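Local coordinates for uncharacterized protein (Bacteroides ovatus, PDB 3P02), which is of unknown function but joins an N-terminal DUF4973 region of the E-set clan to a BT_3044-like C-terminal region built largely of antiparallel strands, at residues Y204-R207 with I208-V212; A234-E237 with K238-F241. All blocks are in the same frame, centred on the assembly; numbering follows the deposited sequence.

Contact 1: Y204-R207 with I208-V212; sequences YEDR and INYKV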
loop_
_atom_site.group_PDB
_atom_site.type_symbol
_atom_site.label_atom_id
_atom_site.label_comp_id
_atom_site.label_asym_id
_atom_site.label_seq_id
_atom_site.Cartn_x
_atom_site.Cartn_y
_atom_site.Cartn_z
ATOM N N TYR A 204 -9.117 -5.218 -9.866
ATOM C CA TYR A 204 -9.920 -5.049 -11.090
ATOM C C TYR A 204 -9.077 -4.460 -12.176
ATOM O O TYR A 204 -8.398 -3.455 -11.944
ATOM C CB TYR A 204 -11.099 -4.100 -10.824
ATOM C CG TYR A 204 -12.274 -4.768 -10.154
ATOM C CD1 TYR A 204 -12.198 -5.189 -8.824
ATOM C CD2 TYR A 204 -13.492 -4.890 -10.807
ATOM C CE1 TYR A 204 -13.299 -5.751 -8.177
ATOM C CE2 TYR A 204 -14.591 -5.493 -10.184
ATOM C CZ TYR A 204 -14.478 -5.934 -8.872
ATOM O OH TYR A 204 -15.557 -6.505 -8.234
ATOM N N GLU A 205 -9.118 -5.072 -13.364
ATOM C CA GLU A 205 -8.352 -4.575 -14.495
ATOM C C GLU A 205 -8.740 -3.137 -14.868
ATOM O O GLU A 205 -7.852 -2.346 -15.216
ATOM C CB GLU A 205 -8.577 -5.493 -15.693
ATOM C CG GLU A 205 -7.684 -5.173 -16.875
ATOM C CD GLU A 205 -7.960 -6.010 -18.105
ATOM O OE1 GLU A 205 -8.537 -7.113 -17.961
ATOM O OE2 GLU A 205 -7.605 -5.557 -19.216
ATOM N N ASP A 206 -10.051 -2.788 -14.810
ATOM C CA ASP A 206 -10.464 -1.441 -15.231
ATOM C C ASP A 206 -10.476 -0.407 -14.094
ATOM O O ASP A 206 -11.027 0.682 -14.278
ATOM C CB ASP A 206 -11.886 -1.518 -15.863
ATOM C CG ASP A 206 -12.997 -1.925 -14.906
ATOM O OD1 ASP A 206 -12.744 -1.960 -13.655
ATOM O OD2 ASP A 206 -14.104 -2.226 -15.388
ATOM N N ARG A 207 -9.821 -0.713 -12.943
ATOM C CA ARG A 207 -9.961 0.148 -11.766
ATOM C C ARG A 207 -9.607 1.634 -11.980
ATOM O O ARG A 207 -10.291 2.483 -11.426
ATOM C CB ARG A 207 -9.176 -0.421 -10.585
ATOM C CG ARG A 207 -7.669 -0.417 -10.771
ATOM C CD ARG A 207 -7.008 -1.239 -9.691
ATOM N NE ARG A 207 -5.554 -1.229 -9.849
ATOM C CZ ARG A 207 -4.904 -1.983 -10.722
ATOM N NH1 ARG A 207 -5.568 -2.834 -11.504
ATOM N NH2 ARG A 207 -3.577 -1.935 -10.790
ATOM N N ILE A 208 -8.549 1.958 -12.768
ATOM C CA ILE A 208 -8.204 3.398 -12.914
ATOM C C ILE A 208 -9.389 4.211 -13.459
ATOM O O ILE A 208 -9.541 5.370 -13.105
ATOM C CB ILE A 208 -6.964 3.570 -13.818
ATOM C CG1 ILE A 208 -5.733 2.974 -13.103
ATOM C CG2 ILE A 208 -6.745 5.060 -14.174
ATOM C CD1 ILE A 208 -4.409 2.935 -14.054
ATOM N N ASN A 209 -10.229 3.607 -14.308
ATOM C CA ASN A 209 -11.390 4.318 -14.869
ATOM C C ASN A 209 -12.398 4.772 -13.817
ATOM O O ASN A 209 -13.263 5.598 -14.124
ATOM C CB ASN A 209 -12.138 3.378 -15.816
ATOM C CG ASN A 209 -11.275 2.927 -16.956
ATOM O OD1 ASN A 209 -10.463 3.698 -17.468
ATOM N ND2 ASN A 209 -11.545 1.730 -17.444
ATOM N N TYR A 210 -12.341 4.152 -12.606
ATOM C CA TYR A 210 -13.348 4.359 -11.560
ATOM C C TYR A 210 -12.800 5.109 -10.355
ATOM O O TYR A 210 -13.435 5.135 -9.312
ATOM C CB TYR A 210 -13.957 2.981 -11.157
ATOM C CG TYR A 210 -14.743 2.444 -12.331
ATOM C CD1 TYR A 210 -16.027 2.910 -12.601
ATOM C CD2 TYR A 210 -14.156 1.570 -13.253
ATOM C CE1 TYR A 210 -16.700 2.549 -13.761
ATOM C CE2 TYR A 210 -14.830 1.195 -14.420
ATOM C CZ TYR A 210 -16.108 1.674 -14.657
ATOM O OH TYR A 210 -16.772 1.319 -15.807
ATOM N N LYS A 211 -11.636 5.713 -10.492
ATOM C CA LYS A 211 -11.041 6.479 -9.394
ATOM C C LYS A 211 -11.867 7.713 -9.003
ATOM O O LYS A 211 -12.235 8.548 -9.847
ATOM C CB LYS A 211 -9.638 6.945 -9.791
ATOM C CG LYS A 211 -8.611 5.808 -9.778
ATOM C CD LYS A 211 -7.267 6.215 -10.403
ATOM C CE LYS A 211 -6.548 7.261 -9.573
ATOM N NZ LYS A 211 -5.319 7.764 -10.259
ATOM N N VAL A 212 -12.144 7.819 -7.700
ATOM C CA VAL A 212 -12.849 8.969 -7.122
ATOM C C VAL A 212 -11.930 9.545 -6.063
ATOM O O VAL A 212 -11.520 8.825 -5.144
ATOM C CB VAL A 212 -14.236 8.595 -6.551
ATOM C CG1 VAL A 212 -14.862 9.818 -5.874
ATOM C CG2 VAL A 212 -15.148 8.054 -7.657
HETATM O O HOH W 1 -6.935 0.134 -14.450
#
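Asp206 OD2 lies 3.6 Å from Tyr210 CE2 and is gripped by two groups from elsewhere in the chain, a salt bridge from Arg200 NH2 and a hydrogen bond with Thr280 OG1. A chi1 of 65° places Asp206 CG between its backbone N and carbonyl carbon, which carries the carboxylate to the CD2-CE2 side of the Tyr210 ring; the two planes lie 54° apart. Thr280 OG1 also bonds Tyr210 OH, and Arg200 makes a cation-pi contact with the ring, so both side chains share the same anchors. Nearer the backbone, Asp206 O approaches the ring edge, 3.4 Å from Tyr210 CD2.

A type I beta turn, Tyr204 to Arg207, runs into a short 3-10 segment that leads to strand 211-220. Its bonds step three residues at a time. Asn209 N donates to Asp206 O over 3.0 Å in a bent bond. Tyr210 N donates to Arg207 O over 2.9 Å and more nearly straight, at 160°. Water 1 bridges Glu205 O and Ile208 N.

The side chain of Arg207, extended from CG to NE, reaches back to the start of the turn. Its NH1 donates in the guanidinium plane to Tyr204 O over 2.9 Å, while its own backbone N reaches that oxygen from the opposite face of the carbonyl. The guanidinium is fixed further by NH2, which bonds Ser119 O.

Contact 2: A234-E237 with K238-F241; sequences AENE and KLKF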
loop_
_atom_site.group_PDB
_atom_site.type_symbol
_atom_site.label_atom_id
_atom_site.label_comp_id
_atom_site.label_asym_id
_atom_site.label_seq_id
_atom_site.Cartn_x
_atom_site.Cartn_y
_atom_site.Cartn_z
ATOM N N ALA A 234 -13.665 13.414 -9.921
ATOM C CA ALA A 234 -13.131 12.354 -10.754
ATOM C C ALA A 234 -12.291 12.977 -11.835
ATOM O O ALA A 234 -12.495 14.150 -12.161
ATOM C CB ALA A 234 -14.255 11.523 -11.381
ATOM N N GLU A 235 -11.317 12.231 -12.352
ATOM C CA GLU A 235 -10.531 12.703 -13.503
ATOM C C GLU A 235 -11.063 12.116 -14.818
ATOM O O GLU A 235 -10.878 12.727 -15.867
ATOM C CB GLU A 235 -9.053 12.323 -13.377
ATOM C CG GLU A 235 -8.305 13.187 -12.394
ATOM C CD GLU A 235 -6.851 12.810 -12.205
ATOM O OE1 GLU A 235 -6.412 11.765 -12.737
ATOM O OE2 GLU A 235 -6.155 13.564 -11.495
ATOM N N ASN A 236 -11.657 10.912 -14.763
ATOM C CA ASN A 236 -12.152 10.207 -15.950
ATOM C C ASN A 236 -13.483 10.795 -16.419
ATOM O O ASN A 236 -14.515 10.552 -15.782
ATOM C CB ASN A 236 -12.293 8.713 -15.657
ATOM C CG ASN A 236 -12.728 7.921 -16.875
ATOM O OD1 ASN A 236 -12.694 8.425 -18.028
ATOM N ND2 ASN A 236 -13.111 6.664 -16.674
ATOM N N GLU A 237 -13.472 11.530 -17.548
ATOM C CA GLU A 237 -14.693 12.143 -18.100
ATOM C C GLU A 237 -15.750 11.094 -18.491
ATOM O O GLU A 237 -16.946 11.406 -18.448
ATOM C CB GLU A 237 -14.370 13.036 -19.306
ATOM C CG GLU A 237 -13.546 14.272 -18.972
ATOM C CD GLU A 237 -14.159 15.300 -18.035
ATOM O OE1 GLU A 237 -15.376 15.573 -18.147
ATOM O OE2 GLU A 237 -13.407 15.853 -17.199
ATOM N N LYS A 238 -15.321 9.858 -18.841
ATOM C CA LYS A 238 -16.258 8.768 -19.215
ATOM C C LYS A 238 -17.090 8.282 -18.028
ATOM O O LYS A 238 -18.158 7.727 -18.250
ATOM C CB LYS A 238 -15.541 7.588 -19.852
ATOM C CG LYS A 238 -14.809 7.966 -21.135
ATOM C CD LYS A 238 -14.366 6.712 -21.870
ATOM C CE LYS A 238 -13.459 7.046 -23.040
ATOM N NZ LYS A 238 -13.357 5.896 -23.967
ATOM N N LEU A 239 -16.644 8.537 -16.776
ATOM C CA LEU A 239 -17.438 8.162 -15.588
ATOM C C LEU A 239 -18.739 8.936 -15.469
ATOM O O LEU A 239 -19.632 8.530 -14.709
ATOM C CB LEU A 239 -16.626 8.476 -14.328
ATOM C CG LEU A 239 -15.916 7.424 -13.578
ATOM C CD1 LEU A 239 -15.530 7.954 -12.185
ATOM C CD2 LEU A 239 -16.758 6.164 -13.409
ATOM N N LYS A 240 -18.817 10.127 -16.126
ATOM C CA LYS A 240 -19.951 11.048 -16.040
ATOM C C LYS A 240 -20.226 11.307 -14.554
ATOM O O LYS A 240 -21.365 11.237 -14.091
ATOM C CB LYS A 240 -21.192 10.527 -16.800
ATOM C CG LYS A 240 -20.964 10.475 -18.308
ATOM C CD LYS A 240 -22.017 9.618 -18.986
ATOM C CE LYS A 240 -21.776 9.429 -20.462
ATOM N NZ LYS A 240 -22.805 8.521 -21.053
ATOM N N PHE A 241 -19.127 11.505 -13.795
ATOM C CA PHE A 241 -19.212 11.762 -12.359
ATOM C C PHE A 241 -19.997 13.025 -12.080
ATOM O O PHE A 241 -19.693 14.082 -12.630
ATOM C CB PHE A 241 -17.798 11.888 -11.775
ATOM C CG PHE A 241 -17.752 12.109 -10.281
ATOM C CD1 PHE A 241 -17.661 11.030 -9.405
ATOM C CD2 PHE A 241 -17.728 13.394 -9.756
ATOM C CE1 PHE A 241 -17.566 11.242 -8.018
ATOM C CE2 PHE A 241 -17.671 13.607 -8.366
ATOM C CZ PHE A 241 -17.591 12.529 -7.511
HETATM O O HOH W 2 -16.546 12.246 -14.889
#
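The connection between the neighbouring antiparallel strands 228-234 and 242-255 contains a short 3-10 turn, with an Asx turn at its start. The Asx turn is identified by Lys238 N donating to Asn236 OD1, two residues back, over 3.1 Å. This bond is bent (N-H...O 146°), and its donor stands well above the amide carbonyl plane. Asn236 CG is anti to the backbone N (chi1 -177°), which swings the amide forward over the next residues, where OD1 also touches Lys238 CB.

Two backbone bonds define the 3-10 turn. Leu239 N reaches Asn236 O over 3.1 Å, and Lys240 N reaches Glu237 O over 3.2 Å with the straighter angle of 158°. Lys240 then takes a left-handed backbone conformation, and the chain doubles back until Phe241 faces Ala234. Water 2 spans the loop there, donating to Asn236 O and accepting from Phe241 N.

Ala234 CB is the apolar meeting point. It rests 3.6 Å from Phe241 CB and 3.9 Å from Leu239 CD1. Ala234 N lies over one face of the Phe241 ring, 4.1 Å above its plane and offset toward the rim.

Asn236 ND2 is a hydrogen-bond donor toward Asn209 O and Tyr279 OH. The amide therefore uses its oxygen as acceptor toward its own turn and its nitrogen as donor toward other loops, a division that fixes which way round the group is turned.

In the fold
Contact 1 leads into strand 211-220, and contact 2 links the next two strands of the same antiparallel sheet, 228-234 and 242-255. Their centres are 11 Å apart, on the same side of the chain's centre, and they touch directly. The polar link between the two loops, Asn236 ND2 to Asn209 O, spans 2.8 Å. Apolar contacts follow: Tyr210 CD1 lies 3.4 Å from Leu239 CD2, and Val212 CG1 lies 3.7 Å from Phe241 CE1. Val212 and Phe241 both also meet Phe274 of strand 262-278, while Asn209 and Asn236 both meet Tyr279. The protein's function is not established, so both contacts are described as parts of the fold.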